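Local atomic coordinates of nuclear protein localization protein 4 homolog (Drosophila melanogaster, PDB entry 4RV0), a protein that probably belongs to a complex that binds ubiquitinated proteins and is needed to export misfolded proteins from the endoplasmic reticulum for degradation by the proteasome. Residues Ser26-Lys32 with Ser62-Gly68; Lys51-Phe55 with Val77-Gln81. One frame throughout, in Å; residues are numbered along the deposited sequence.

In the fold
Both contacts belong to the N-terminal, ubiquitin-like domain of Npl4, whose mixed four-stranded sheet runs in the order 19-25, 10-16, 76-80, 48-50 and carries helix 31-41. Interaction 1 ties together the starts of helices 31-41 and 67-70. Interaction 2 packs the loop after the edge strand 48-50 on the C-terminal strand 76-80, the next element after helix 67-70, on the side where Arg53 meets the other protein of the assembly. Their segments alternate along the chain (26-32, 51-55, 62-68, 77-81). The two contacts sit on opposite sides of the chain's centre, with their own centres about 18 Å apart and nearest atoms about 7 Å apart.

Interaction 1 (Ser26-Lys32 with Ser62-Gly68); sequences SPKSNLK and SGSQLVG
Three backbone bonds lace Pro27, Ser29 and Leu31 to the segment Gln65-Gly68, in a ubiquitin-like beta-grasp domain where each segment opens a helix. Asn30 and Leu66 are both N-caps, and they face each other as a single antiparallel bridge, a non-hydrogen-bonded pair. The first amides of a helix have no carbonyl within their own helix, and here each loop supplies one to the other. Leu31 N, at the start of helix 31-41, donates a hydrogen bond to Gln65 O at 3.0 Å, approaching nearly along the C=O axis. In return Val67 N reaches Ser29 O at 2.7 Å in an almost straight bond (170°), though tilted out of the carbonyl plane. Gly68 N donates to Pro27 O at 2.7 Å, on a lone pair in the plane of that carbonyl. Ser29 O and Gln65 O are each touched a second time, by the CA-H groups of Leu66 and Asn30.

The Asn30 side chain adds a cap of its own. With CG set between its backbone N and carbonyl carbon (chi1 58°), OD1 turns back onto His33 N, further along the helix, while CB packs 3.3 Å from Ser64 N. Elsewhere, Ser26 OG accepts from Lys28 N, an ST turn at the start of the type I turn Ser26-Ser29, and Lys32 NZ leaves the contact for a salt bridge with Asp36. On the inner side Leu31 meets the far loop with CB on Ser62 OG and CD1 on Gln65 OE1 (3.4 Å), the two longer side chains crossing each other. Val67, which also packs on Ile10 of strand 10-16, sets CG2 against Ser29 O. Toward the outside, Leu66 lays CD2 3.6 Å from Lys28 O.

Interaction 2 (Lys51-Phe55 with Val77-Gln81); sequences KERNF and VYLKQ
Tyr78 lays one ring face against Arg53. Arg53 N stands over that face, 3.4 Å above the ring plane and toward its rim, while Glu52 C comes to 3.3 Å from Tyr78 CD2. Lys51 O meets the edge of the ring, in its plane, 3.7 Å from Tyr78 CE2. Arg53 CB makes a CH-pi contact 3.9 Å from the Tyr78 ring centroid. The first torsion of Arg53 (chi1 -163°) sends CG alongside Tyr78 CD1 and CE1, and the bend at chi3 (-76°) turns the guanidinium so that Tyr78 CE1 lies over one of its faces, the two planes 52° apart. The Phe55 ring is sandwiched: Arg53 O lies over one face, and Lys80 CB over the opposite one in a second CH-pi contact, 3.7 Å from the centroid. Lys80 runs extended beyond CG, passing its CD along the same ring, and Phe55 CE1 also touches Tyr78 CB.

This is a surface loop of a beta-grasp sheet folded back over the strand next to the one it has just left: strand 48-50 pairs antiparallel with 76-80, and Tyr78 bonds to Phe50 by backbone. With a serine in place of Tyr78 the ring beside Arg53 N and CB is gone, and the Arg53 side chain would probably be freer to turn on this side.

Further out, the type I turn Glu52-Phe55, closed by Phe55 N to Glu52 O at 2.9 Å, places Phe55, whose ring meets Phe50 edge-to-face. Glu52 OE2 holds Thr57 N, and Arg53 makes a cation-pi contact with an aromatic side chain of the other protein chain.

Interaction 1 (Ser26-Lys32 with Ser62-Gly68)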
loop_
_atom_site.group_PDB
_atom_site.type_symbol
_atom_site.label_atom_id
_atom_site.label_comp_id
_atom_site.label_asym_id
_atom_site.label_seq_id
_atom_site.Cartn_x
_atom_site.Cartn_y
_atom_site.Cartn_z
ATOM N N SER B 26 -10.321 9.403 -19.817
ATOM C CA SER B 26 -11.544 10.189 -19.814
ATOM C C SER B 26 -12.676 9.342 -19.263
ATOM O O SER B 26 -12.817 8.180 -19.631
ATOM C CB SER B 26 -11.885 10.717 -21.212
ATOM O OG SER B 26 -13.109 11.433 -21.183
ATOM N N PRO B 27 -13.461 9.910 -18.335
ATOM C CA PRO B 27 -14.642 9.244 -17.775
ATOM C C PRO B 27 -15.721 9.013 -18.825
ATOM O O PRO B 27 -16.640 8.220 -18.602
ATOM C CB PRO B 27 -15.142 10.238 -16.712
ATOM C CG PRO B 27 -14.554 11.544 -17.094
ATOM C CD PRO B 27 -13.240 11.239 -17.737
ATOM N N LYS B 28 -15.601 9.694 -19.958
ATOM C CA LYS B 28 -16.545 9.500 -21.047
ATOM C C LYS B 28 -16.023 8.425 -21.991
ATOM O O LYS B 28 -16.669 8.100 -22.985
ATOM C CB LYS B 28 -16.789 10.818 -21.784
ATOM C CG LYS B 28 -17.447 11.855 -20.877
ATOM C CD LYS B 28 -17.249 13.275 -21.371
ATOM C CE LYS B 28 -18.096 14.265 -20.555
ATOM N NZ LYS B 28 -19.560 14.159 -20.812
ATOM N N SER B 29 -14.851 7.868 -21.692
ATOM C CA SER B 29 -14.414 6.693 -22.438
ATOM C C SER B 29 -15.219 5.507 -21.963
ATOM O O SER B 29 -15.925 5.562 -20.948
ATOM C CB SER B 29 -12.923 6.392 -22.254
ATOM O OG SER B 29 -12.122 7.392 -22.835
ATOM N N ASN B 30 -15.111 4.432 -22.722
ATOM C CA ASN B 30 -15.825 3.218 -22.433
ATOM C C ASN B 30 -14.919 2.213 -21.736
ATOM O O ASN B 30 -13.694 2.367 -21.748
ATOM C CB ASN B 30 -16.363 2.658 -23.732
ATOM C CG ASN B 30 -15.261 2.395 -24.719
ATOM O OD1 ASN B 30 -14.620 1.346 -24.668
ATOM N ND2 ASN B 30 -14.992 3.368 -25.593
ATOM N N LEU B 31 -15.514 1.183 -21.141
ATOM C CA LEU B 31 -14.741 0.187 -20.411
ATOM C C LEU B 31 -13.733 -0.584 -21.274
ATOM O O LEU B 31 -12.674 -0.979 -20.776
ATOM C CB LEU B 31 -15.657 -0.782 -19.656
ATOM C CG LEU B 31 -16.384 -0.256 -18.411
ATOM C CD1 LEU B 31 -17.211 -1.368 -17.762
ATOM C CD2 LEU B 31 -15.423 0.350 -17.409
ATOM N N LYS B 32 -14.057 -0.836 -22.546
ATOM C CA LYS B 32 -13.084 -1.487 -23.422
ATOM C C LYS B 32 -11.808 -0.682 -23.552
ATOM O O LYS B 32 -10.713 -1.245 -23.580
ATOM C CB LYS B 32 -13.633 -1.773 -24.825
ATOM C CG LYS B 32 -12.536 -2.354 -25.730
ATOM C CD LYS B 32 -13.061 -2.873 -27.043
ATOM C CE LYS B 32 -11.943 -3.418 -27.922
ATOM N NZ LYS B 32 -10.944 -2.416 -28.387
ATOM N N SER B 62 -16.219 -3.366 -22.666
ATOM C CA SER B 62 -17.299 -2.700 -23.426
ATOM C C SER B 62 -17.189 -2.815 -25.006
ATOM O O SER B 62 -16.928 -3.932 -25.459
ATOM C CB SER B 62 -17.415 -1.273 -22.867
ATOM O OG SER B 62 -18.336 -1.227 -21.791
ATOM N N GLY B 63 -17.417 -1.818 -25.889
ATOM C CA GLY B 63 -17.569 -0.379 -25.721
ATOM C C GLY B 63 -18.998 -0.001 -25.381
ATOM O O GLY B 63 -19.938 -0.750 -25.649
ATOM N N SER B 64 -19.122 1.171 -24.763
ATOM C CA SER B 64 -20.372 1.785 -24.302
ATOM C C SER B 64 -20.949 1.040 -23.086
ATOM O O SER B 64 -22.061 0.501 -23.105
ATOM C CB SER B 64 -21.415 1.900 -25.425
ATOM O OG SER B 64 -21.863 0.624 -25.861
ATOM N N GLN B 65 -20.140 1.019 -22.039
ATOM C CA GLN B 65 -20.574 1.214 -20.676
ATOM C C GLN B 65 -19.501 2.239 -20.425
ATOM O O GLN B 65 -18.346 1.993 -20.760
ATOM C CB GLN B 65 -20.438 -0.029 -19.801
ATOM C CG GLN B 65 -21.435 -1.132 -20.155
ATOM C CD GLN B 65 -21.240 -2.402 -19.340
ATOM O OE1 GLN B 65 -20.195 -2.604 -18.718
ATOM N NE2 GLN B 65 -22.225 -3.292 -19.387
ATOM N N LEU B 66 -19.839 3.409 -19.919
ATOM C CA LEU B 66 -18.796 4.406 -19.833
ATOM C C LEU B 66 -18.001 4.192 -18.558
ATOM O O LEU B 66 -18.513 3.646 -17.570
ATOM C CB LEU B 66 -19.384 5.821 -19.878
ATOM C CG LEU B 66 -20.252 6.140 -21.103
ATOM C CD1 LEU B 66 -20.787 7.551 -21.058
ATOM C CD2 LEU B 66 -19.459 5.938 -22.374
ATOM N N VAL B 67 -16.727 4.565 -18.620
ATOM C CA VAL B 67 -15.860 4.557 -17.453
ATOM C C VAL B 67 -16.550 5.289 -16.308
ATOM O O VAL B 67 -16.680 4.764 -15.201
ATOM C CB VAL B 67 -14.502 5.214 -17.774
ATOM C CG1 VAL B 67 -13.789 5.652 -16.502
ATOM C CG2 VAL B 67 -13.641 4.269 -18.602
ATOM N N GLY B 68 -17.039 6.486 -16.601
ATOM C CA GLY B 68 -17.641 7.337 -15.590
ATOM C C GLY B 68 -18.940 6.880 -14.950
ATOM O O GLY B 68 -19.322 7.407 -13.908
#

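Interaction 2 (Lys51-Phe55 with Val77-Gln81)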
loop_
_atom_site.group_PDB
_atom_site.type_symbol
_atom_site.label_atom_id
_atom_site.label_comp_id
_atom_site.label_asym_id
_atom_site.label_seq_id
_atom_site.Cartn_x
_atom_site.Cartn_y
_atom_site.Cartn_z
ATOM N N LYS B 51 -14.111 -4.978 -9.419
ATOM C CA LYS B 51 -14.383 -3.847 -8.551
ATOM C C LYS B 51 -13.829 -4.049 -7.156
ATOM O O LYS B 51 -13.543 -3.091 -6.444
ATOM C CB LYS B 51 -15.884 -3.565 -8.483
ATOM C CG LYS B 51 -16.435 -2.760 -9.651
ATOM C CD LYS B 51 -17.934 -2.545 -9.496
ATOM C CE LYS B 51 -18.532 -1.888 -10.738
ATOM N NZ LYS B 51 -18.258 -0.416 -10.758
ATOM N N GLU B 52 -13.644 -5.306 -6.789
ATOM C CA GLU B 52 -13.176 -5.625 -5.455
ATOM C C GLU B 52 -12.054 -6.651 -5.499
ATOM O O GLU B 52 -11.917 -7.413 -6.459
ATOM C CB GLU B 52 -14.342 -6.103 -4.572
ATOM C CG GLU B 52 -15.110 -7.294 -5.118
ATOM C CD GLU B 52 -16.014 -6.939 -6.282
ATOM O OE1 GLU B 52 -17.161 -6.500 -6.047
ATOM O OE2 GLU B 52 -15.570 -7.096 -7.438
ATOM N N ARG B 53 -11.261 -6.667 -4.437
ATOM C CA ARG B 53 -10.052 -7.463 -4.383
ATOM C C ARG B 53 -10.341 -8.948 -4.454
ATOM O O ARG B 53 -9.492 -9.741 -4.858
ATOM C CB ARG B 53 -9.317 -7.157 -3.085
ATOM C CG ARG B 53 -7.886 -7.585 -3.095
ATOM C CD ARG B 53 -7.398 -7.757 -1.692
ATOM N NE ARG B 53 -7.135 -6.505 -1.007
ATOM C CZ ARG B 53 -6.010 -5.814 -1.158
ATOM N NH1 ARG B 53 -5.081 -6.266 -1.996
ATOM N NH2 ARG B 53 -5.802 -4.686 -0.473
ATOM N N ASN B 54 -11.551 -9.315 -4.058
ATOM C CA ASN B 54 -11.979 -10.703 -4.076
ATOM C C ASN B 54 -12.554 -11.176 -5.414
ATOM O O ASN B 54 -13.023 -12.310 -5.521
ATOM C CB ASN B 54 -12.929 -10.976 -2.904
ATOM C CG ASN B 54 -14.106 -10.029 -2.878
ATOM O OD1 ASN B 54 -14.931 -10.016 -3.786
ATOM N ND2 ASN B 54 -14.169 -9.202 -1.838
ATOM N N PHE B 55 -12.553 -10.291 -6.408
ATOM C CA PHE B 55 -12.916 -10.645 -7.785
ATOM C C PHE B 55 -14.369 -11.105 -7.980
ATOM O O PHE B 55 -14.592 -12.130 -8.626
ATOM C CB PHE B 55 -12.000 -11.759 -8.343
ATOM C CG PHE B 55 -10.529 -11.459 -8.281
ATOM C CD1 PHE B 55 -10.020 -10.253 -8.724
ATOM C CD2 PHE B 55 -9.651 -12.410 -7.783
ATOM C CE1 PHE B 55 -8.657 -9.997 -8.665
ATOM C CE2 PHE B 55 -8.297 -12.166 -7.716
ATOM C CZ PHE B 55 -7.795 -10.960 -8.161
ATOM N N VAL B 77 -9.303 -0.626 -9.160
ATOM C CA VAL B 77 -9.845 -1.907 -9.607
ATOM C C VAL B 77 -8.769 -2.975 -9.464
ATOM O O VAL B 77 -7.599 -2.657 -9.223
ATOM C CB VAL B 77 -10.410 -1.854 -11.045
ATOM C CG1 VAL B 77 -11.547 -0.865 -11.115
ATOM C CG2 VAL B 77 -9.325 -1.475 -12.030
ATOM N N TYR B 78 -9.174 -4.235 -9.574
ATOM C CA TYR B 78 -8.307 -5.364 -9.253
ATOM C C TYR B 78 -8.164 -6.284 -10.443
ATOM O O TYR B 78 -9.158 -6.766 -11.000
ATOM C CB TYR B 78 -8.828 -6.119 -8.015
ATOM C CG TYR B 78 -8.872 -5.216 -6.809
ATOM C CD1 TYR B 78 -7.795 -5.142 -5.928
ATOM C CD2 TYR B 78 -9.970 -4.397 -6.580
ATOM C CE1 TYR B 78 -7.828 -4.282 -4.833
ATOM C CE2 TYR B 78 -10.012 -3.543 -5.497
ATOM C CZ TYR B 78 -8.942 -3.488 -4.627
ATOM O OH TYR B 78 -9.002 -2.630 -3.552
ATOM N N LEU B 79 -6.920 -6.524 -10.825
ATOM C CA LEU B 79 -6.641 -7.326 -11.993
ATOM C C LEU B 79 -6.497 -8.793 -11.623
ATOM O O LEU B 79 -5.775 -9.146 -10.688
ATOM C CB LEU B 79 -5.395 -6.794 -12.731
ATOM C CG LEU B 79 -5.049 -7.398 -14.100
ATOM C CD1 LEU B 79 -4.331 -6.381 -14.977
ATOM C CD2 LEU B 79 -4.197 -8.673 -13.970
ATOM N N LYS B 80 -7.224 -9.632 -12.357
ATOM C CA LYS B 80 -7.143 -11.080 -12.231
ATOM C C LYS B 80 -6.710 -11.721 -13.543
ATOM O O LYS B 80 -7.306 -11.463 -14.590
ATOM C CB LYS B 80 -8.510 -11.654 -11.856
ATOM C CG LYS B 80 -8.504 -13.177 -11.822
ATOM C CD LYS B 80 -9.867 -13.749 -11.498
ATOM C CE LYS B 80 -9.758 -15.241 -11.204
ATOM N NZ LYS B 80 -11.056 -15.794 -10.744
ATOM N N GLN B 81 -5.624 -12.479 -13.514
ATOM C CA GLN B 81 -5.213 -13.199 -14.711
ATOM C C GLN B 81 -5.924 -14.543 -14.809
ATOM O O GLN B 81 -5.370 -15.556 -14.385
ATOM C CB GLN B 81 -3.704 -13.373 -14.750
ATOM C CG GLN B 81 -2.986 -12.087 -14.459
ATOM C CD GLN B 81 -1.618 -12.034 -15.076
ATOM O OE1 GLN B 81 -1.064 -10.961 -15.269
ATOM N NE2 GLN B 81 -1.062 -13.193 -15.393
#